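Local coordinates for putative glutathione S-transferase (Corynebacterium glutamicum, PDB 3M1G), which probably acts as a glutathione transferase of the ECM4-like, Omega-related group, at residues A[191-194]-A[195-199]; A[253-256]-A[257-261]. All coordinates share one frame; numbering follows the deposited sequence.

How the interactions relate
Both contacts are local helix turns inside the GST C-terminal domain, and they lie in series along the chain. Their centres are about 15 Å apart and their nearest atoms about 6 Å, without touching. Interaction 1 belongs to the end of the long helix 182-197 and is only partly buried; interaction 2 belongs to the short helix 255-259 and is buried. Each has a pi-type turn in which one carbonyl takes two amides. Around that shared backbone the chemistry differs: 191-199 relies on a threonine-carboxylate bond and asparagine amides, whereas 253-261 packs aromatic rings and an arginine chain around Tyr259, and reaches the second subunit through His260.

Interaction 1: residues A[191-194]-A[195-199]; sequences RIFT and EVNNG
Ile192 O receives two backbone amides, Val196 N at 2.9 Å and Asn197 N at 2.8 Å, from opposite faces of its carbonyl plane. This marks a pi-type turn near the end of helix 182-197 in the helical GST C-terminal domain. Before it, Glu195 N still bonds four residues back to Arg191 O (3.1 Å); after it, Asn198 N reaches five back to Phe193 O at 2.9 Å, with an N-H...O angle of 167°. Among the polar side chains, Thr194 and Glu195 run alongside each other. Thr194 OG1, set between its backbone N and carbonyl carbon (chi1 63°), donates to the anti lone pair of Glu195 OE2 at 2.6 Å, while OE1 pairs with Arg218, so both carboxylate oxygens are gripped. The buried Asn197 amide turns its ND2 to Thr251 OG1 and Arg247 O, tying this turn to helix 243-253; its OD1 lies at the edge of the Phe193 ring. Apolar contact is slight between Ile192 CG2 and Val196 CB (4.3 Å). Asn198, near Tyr201, the predicted proton donor/acceptor, lays its amide beside the Phe193 ring, planes 51° apart, with Asn198 ND2 3.2 Å from Phe193 CZ.

Interaction 2: residues A[253-256]-A[257-261]; sequences VRFD and AVYHG
Tyr259 folds its ring back along Arg254, the ring running alongside the arginine chain in the same direction. With CG beside its own backbone N (chi1 -58°), the ring presents one face to Arg254 O; Tyr259 CE2 lies 3.6 Å from Arg254 CB and Tyr259 OH 3.5 Å from Arg254 CD. The guanidinium plane is inclined 33° to the ring and is held from elsewhere: NE donates to Ala69 O, and NH1 bonds with Pro250 O and His74 ND1. The phenol OH is hydrogen-bonded to Tyr302 OH; both tyrosines are predicted to lower the pKa of the active-site cysteine. On the other side of the turn's start, Phe255 CD2 lies 4.0 Å from Tyr259 CB.

These side chains stand on the short helix 255-259 of the helical GST C-terminal domain, which includes a wider pi-type turn. Arg254 O takes Val258 N at 3.0 Å and Tyr259 N at 3.2 Å from opposite faces of its plane, and His260 N reaches five residues back to Phe255 O at 2.8 Å.

That same His260 N lies over one face of the Phe255 ring, whereas Asp256 OD1 sits in the ring plane at an edge. His260, its CG anti to the backbone N (chi1 -176°), crosses Phe255 obliquely and brings the edge of the imidazole near Phe255 CE1. Outside the turn, Asp256 OD1 accepts a bond from Ile270 N, and the His260 ring meets that of His260 of the second subunit, so this turn takes part in the dimer contact. At the start of the helix a water donates to Val253 O at 2.7 Å and accepts from Ala257 N at 2.9 Å.

Interaction 1: residues A[191-194]-A[195-199]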
ATOM      1  N   ARG A 191      -0.578 -25.206   5.211  1.00 20.27           N
ATOM      2  CA  ARG A 191       0.387 -24.133   5.290  1.00 19.74           C
ATOM      3  C   ARG A 191      -0.235 -22.824   4.774  1.00 20.47           C
ATOM      4  O   ARG A 191      -0.114 -21.794   5.410  1.00 20.20           O
ATOM      5  CB  ARG A 191       1.651 -24.469   4.518  1.00 20.39           C
ATOM      6  CG  ARG A 191       2.814 -23.474   4.777  1.00 18.91           C
ATOM      7  CD  ARG A 191       4.117 -23.966   4.196  1.00 20.53           C
ATOM      8  NE  ARG A 191       5.199 -23.002   4.422  1.00 21.34           N
ATOM      9  CZ  ARG A 191       6.394 -23.061   3.840  1.00 21.75           C
ATOM     10  NH1 ARG A 191       6.687 -24.042   3.025  1.00 20.98           N
ATOM     11  NH2 ARG A 191       7.314 -22.144   4.108  1.00 24.45           N
ATOM     12  N   ILE A 192      -0.955 -22.872   3.656  1.00 20.78           N
ATOM     13  CA  ILE A 192      -1.607 -21.666   3.153  1.00 20.68           C
ATOM     14  C   ILE A 192      -2.644 -21.141   4.152  1.00 21.44           C
ATOM     15  O   ILE A 192      -2.735 -19.931   4.434  1.00 21.05           O
ATOM     16  CB  ILE A 192      -2.222 -21.913   1.787  1.00 21.40           C
ATOM     17  CG1 ILE A 192      -1.110 -22.089   0.749  1.00 20.77           C
ATOM     18  CG2 ILE A 192      -3.198 -20.784   1.385  1.00 21.56           C
ATOM     19  CD1 ILE A 192      -1.639 -22.584  -0.651  1.00 20.05           C
ATOM     20  N   PHE A 193      -3.394 -22.044   4.760  1.00 21.38           N
ATOM     21  CA  PHE A 193      -4.405 -21.623   5.711  1.00 22.16           C
ATOM     22  C   PHE A 193      -3.822 -20.891   6.949  1.00 21.40           C
ATOM     23  O   PHE A 193      -4.287 -19.827   7.293  1.00 20.53           O
ATOM     24  CB  PHE A 193      -5.200 -22.823   6.200  1.00 22.85           C
ATOM     25  CG  PHE A 193      -6.138 -22.497   7.279  1.00 24.90           C
ATOM     26  CD1 PHE A 193      -7.239 -21.691   7.022  1.00 27.80           C
ATOM     27  CD2 PHE A 193      -5.942 -22.979   8.560  1.00 29.28           C
ATOM     28  CE1 PHE A 193      -8.138 -21.386   8.040  1.00 29.97           C
ATOM     29  CE2 PHE A 193      -6.843 -22.676   9.599  1.00 30.79           C
ATOM     30  CZ  PHE A 193      -7.923 -21.869   9.344  1.00 30.70           C
ATOM     31  N   THR A 194      -2.865 -21.483   7.637  1.00 20.64           N
ATOM     32  CA  THR A 194      -2.369 -20.878   8.857  1.00 20.89           C
ATOM     33  C   THR A 194      -1.481 -19.645   8.583  1.00 21.65           C
ATOM     34  O   THR A 194      -1.515 -18.676   9.329  1.00 21.84           O
ATOM     35  CB  THR A 194      -1.624 -21.898   9.773  1.00 21.72           C
ATOM     36  OG1 THR A 194      -0.454 -22.396   9.115  1.00 21.03           O
ATOM     37  CG2 THR A 194      -2.552 -23.090  10.187  1.00 20.45           C
ATOM     38  N   GLU A 195      -0.693 -19.660   7.517  1.00 21.41           N
ATOM     39  CA  GLU A 195       0.301 -18.585   7.320  1.00 21.09           C
ATOM     40  C   GLU A 195      -0.161 -17.467   6.380  1.00 21.47           C
ATOM     41  O   GLU A 195       0.388 -16.366   6.436  1.00 22.49           O
ATOM     42  CB  GLU A 195       1.579 -19.180   6.773  1.00 20.68           C
ATOM     43  CG  GLU A 195       2.096 -20.373   7.526  1.00 22.00           C
ATOM     44  CD  GLU A 195       2.250 -20.123   9.022  1.00 25.61           C
ATOM     45  OE1 GLU A 195       3.142 -19.299   9.398  1.00 27.08           O
ATOM     46  OE2 GLU A 195       1.503 -20.777   9.807  1.00 26.17           O
ATOM     47  N   VAL A 196      -1.156 -17.739   5.525  1.00 21.64           N
ATOM     48  CA  VAL A 196      -1.629 -16.788   4.507  1.00 20.41           C
ATOM     49  C   VAL A 196      -3.102 -16.433   4.687  1.00 21.46           C
ATOM     50  O   VAL A 196      -3.404 -15.242   4.938  1.00 20.27           O
ATOM     51  CB  VAL A 196      -1.349 -17.310   3.100  1.00 21.74           C
ATOM     52  CG1 VAL A 196      -1.834 -16.320   2.021  1.00 19.90           C
ATOM     53  CG2 VAL A 196       0.206 -17.598   2.958  1.00 20.86           C
ATOM     54  N   ASN A 197      -4.027 -17.419   4.573  1.00 20.40           N
ATOM     55  CA  ASN A 197      -5.446 -17.136   4.706  1.00 21.56           C
ATOM     56  C   ASN A 197      -5.767 -16.486   6.043  1.00 23.12           C
ATOM     57  O   ASN A 197      -6.453 -15.467   6.079  1.00 23.71           O
ATOM     58  CB  ASN A 197      -6.374 -18.398   4.590  1.00 21.99           C
ATOM     59  CG  ASN A 197      -6.250 -19.153   3.272  1.00 20.53           C
ATOM     60  OD1 ASN A 197      -6.339 -20.375   3.293  1.00 24.25           O
ATOM     61  ND2 ASN A 197      -6.067 -18.453   2.116  1.00 18.75           N
ATOM     62  N   ASN A 198      -5.333 -17.107   7.138  1.00 23.78           N
ATOM     63  CA  ASN A 198      -5.438 -16.518   8.441  1.00 25.79           C
ATOM     64  C   ASN A 198      -4.346 -15.522   8.739  1.00 25.47           C
ATOM     65  O   ASN A 198      -4.504 -14.692   9.616  1.00 25.00           O
ATOM     66  CB  ASN A 198      -5.291 -17.581   9.528  1.00 27.49           C
ATOM     67  CG  ASN A 198      -6.589 -18.114   9.973  1.00 34.04           C
ATOM     68  OD1 ASN A 198      -7.629 -17.469   9.809  1.00 41.65           O
ATOM     69  ND2 ASN A 198      -6.556 -19.296  10.584  1.00 43.14           N
ATOM     70  N   GLY A 199      -3.205 -15.702   8.087  1.00 25.16           N
ATOM     71  CA  GLY A 199      -2.007 -14.872   8.285  1.00 24.88           C
ATOM     72  C   GLY A 199      -2.262 -13.382   8.135  1.00 24.14           C
ATOM     73  O   GLY A 199      -1.720 -12.585   8.904  1.00 23.90           O
TER

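Interaction 2: residues A[253-256]-A[257-261]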
ATOM      1  N   VAL A 253      -6.736 -12.029  -4.064  1.00 20.96           N
ATOM      2  CA  VAL A 253      -7.582 -11.073  -4.758  1.00 20.50           C
ATOM      3  C   VAL A 253      -8.029  -9.883  -3.884  1.00 20.42           C
ATOM      4  O   VAL A 253      -8.400  -8.823  -4.406  1.00 19.93           O
ATOM      5  CB  VAL A 253      -8.768 -11.769  -5.416  1.00 21.14           C
ATOM      6  CG1 VAL A 253      -9.918 -12.032  -4.400  1.00 18.62           C
ATOM      7  CG2 VAL A 253      -9.228 -10.980  -6.640  1.00 19.23           C
ATOM      8  N   ARG A 254      -7.947 -10.048  -2.569  1.00 20.44           N
ATOM      9  CA  ARG A 254      -8.253  -9.018  -1.618  1.00 20.00           C
ATOM     10  C   ARG A 254      -6.985  -8.329  -1.102  1.00 19.92           C
ATOM     11  O   ARG A 254      -7.054  -7.402  -0.286  1.00 19.93           O
ATOM     12  CB  ARG A 254      -9.017  -9.607  -0.417  1.00 20.60           C
ATOM     13  CG  ARG A 254     -10.437 -10.039  -0.728  1.00 20.47           C
ATOM     14  CD  ARG A 254     -11.034 -10.944   0.352  1.00 20.33           C
ATOM     15  NE  ARG A 254     -12.440 -11.177   0.036  1.00 19.54           N
ATOM     16  CZ  ARG A 254     -12.866 -12.001  -0.931  1.00 20.30           C
ATOM     17  NH1 ARG A 254     -12.004 -12.704  -1.626  1.00 19.09           N
ATOM     18  NH2 ARG A 254     -14.167 -12.114  -1.198  1.00 19.90           N
ATOM     19  N   PHE A 255      -5.834  -8.785  -1.540  1.00 20.63           N
ATOM     20  CA  PHE A 255      -4.583  -8.316  -0.941  1.00 21.02           C
ATOM     21  C   PHE A 255      -4.232  -6.851  -1.215  1.00 20.86           C
ATOM     22  O   PHE A 255      -4.164  -6.040  -0.281  1.00 20.64           O
ATOM     23  CB  PHE A 255      -3.415  -9.218  -1.303  1.00 20.50           C
ATOM     24  CG  PHE A 255      -2.241  -9.044  -0.397  1.00 20.03           C
ATOM     25  CD1 PHE A 255      -1.293  -8.063  -0.653  1.00 21.68           C
ATOM     26  CD2 PHE A 255      -2.090  -9.838   0.692  1.00 21.14           C
ATOM     27  CE1 PHE A 255      -0.194  -7.898   0.173  1.00 23.72           C
ATOM     28  CE2 PHE A 255      -0.999  -9.698   1.538  1.00 23.41           C
ATOM     29  CZ  PHE A 255      -0.022  -8.707   1.250  1.00 23.91           C
ATOM     30  N   ASP A 256      -4.018  -6.497  -2.470  1.00 22.27           N
ATOM     31  CA  ASP A 256      -3.681  -5.113  -2.766  1.00 22.22           C
ATOM     32  C   ASP A 256      -4.833  -4.178  -2.402  1.00 22.47           C
ATOM     33  O   ASP A 256      -4.601  -3.048  -1.892  1.00 21.23           O
ATOM     34  CB  ASP A 256      -3.260  -4.929  -4.235  1.00 23.29           C
ATOM     35  CG  ASP A 256      -1.905  -5.584  -4.554  1.00 24.73           C
ATOM     36  OD1 ASP A 256      -1.225  -6.030  -3.601  1.00 21.62           O
ATOM     37  OD2 ASP A 256      -1.537  -5.660  -5.761  1.00 25.77           O
ATOM     38  N   ALA A 257      -6.067  -4.641  -2.603  1.00 21.00           N
ATOM     39  CA  ALA A 257      -7.253  -3.823  -2.332  1.00 20.88           C
ATOM     40  C   ALA A 257      -7.482  -3.504  -0.844  1.00 20.97           C
ATOM     41  O   ALA A 257      -7.981  -2.420  -0.514  1.00 20.96           O
ATOM     42  CB  ALA A 257      -8.534  -4.477  -2.932  1.00 20.08           C
ATOM     43  N   VAL A 258      -7.147  -4.441   0.044  1.00 21.37           N
ATOM     44  CA  VAL A 258      -7.486  -4.322   1.470  1.00 21.00           C
ATOM     45  C   VAL A 258      -6.338  -4.689   2.408  1.00 20.76           C
ATOM     46  O   VAL A 258      -5.904  -3.885   3.214  1.00 22.13           O
ATOM     47  CB  VAL A 258      -8.704  -5.196   1.868  1.00 21.81           C
ATOM     48  CG1 VAL A 258      -8.860  -5.184   3.400  1.00 18.71           C
ATOM     49  CG2 VAL A 258      -9.980  -4.690   1.182  1.00 20.15           C
ATOM     50  N   TYR A 259      -5.834  -5.897   2.311  1.00 20.25           N
ATOM     51  CA  TYR A 259      -4.887  -6.387   3.324  1.00 19.60           C
ATOM     52  C   TYR A 259      -3.582  -5.610   3.340  1.00 18.87           C
ATOM     53  O   TYR A 259      -2.982  -5.398   4.391  1.00 19.75           O
ATOM     54  CB  TYR A 259      -4.574  -7.863   3.107  1.00 19.68           C
ATOM     55  CG  TYR A 259      -5.798  -8.810   3.133  1.00 20.39           C
ATOM     56  CD1 TYR A 259      -6.869  -8.603   3.997  1.00 21.32           C
ATOM     57  CD2 TYR A 259      -5.863  -9.912   2.275  1.00 21.06           C
ATOM     58  CE1 TYR A 259      -7.959  -9.489   4.023  1.00 20.40           C
ATOM     59  CE2 TYR A 259      -6.931 -10.780   2.285  1.00 19.93           C
ATOM     60  CZ  TYR A 259      -7.969 -10.579   3.170  1.00 20.38           C
ATOM     61  OH  TYR A 259      -9.016 -11.446   3.206  1.00 23.22           O
ATOM     62  N   HIS A 260      -3.126  -5.210   2.173  1.00 19.65           N
ATOM     63  CA  HIS A 260      -1.878  -4.430   2.019  1.00 18.45           C
ATOM     64  C   HIS A 260      -1.826  -3.222   2.952  1.00 18.85           C
ATOM     65  O   HIS A 260      -0.846  -3.049   3.673  1.00 18.49           O
ATOM     66  CB  HIS A 260      -1.705  -4.007   0.539  1.00 18.85           C
ATOM     67  CG  HIS A 260      -0.421  -3.285   0.257  1.00 18.18           C
ATOM     68  ND1 HIS A 260      -0.267  -1.934   0.512  1.00 18.01           N
ATOM     69  CD2 HIS A 260       0.783  -3.730  -0.191  1.00 17.97           C
ATOM     70  CE1 HIS A 260       0.996  -1.584   0.260  1.00 17.95           C
ATOM     71  NE2 HIS A 260       1.641  -2.645  -0.225  1.00 17.75           N
ATOM     72  N   GLY A 261      -2.860  -2.376   2.911  1.00 19.48           N
ATOM     73  CA  GLY A 261      -2.947  -1.184   3.753  1.00 19.36           C
ATOM     74  C   GLY A 261      -3.739  -1.368   5.064  1.00 19.94           C
ATOM     75  O   GLY A 261      -3.195  -1.204   6.154  1.00 19.66           O
TER
HETATM   76  O   HOH W   1      -6.744  -6.708  -4.500  1.00 24.50           O
HETATM   77  O   HOH W   2      -4.952  -1.911   0.813  1.00 24.09           O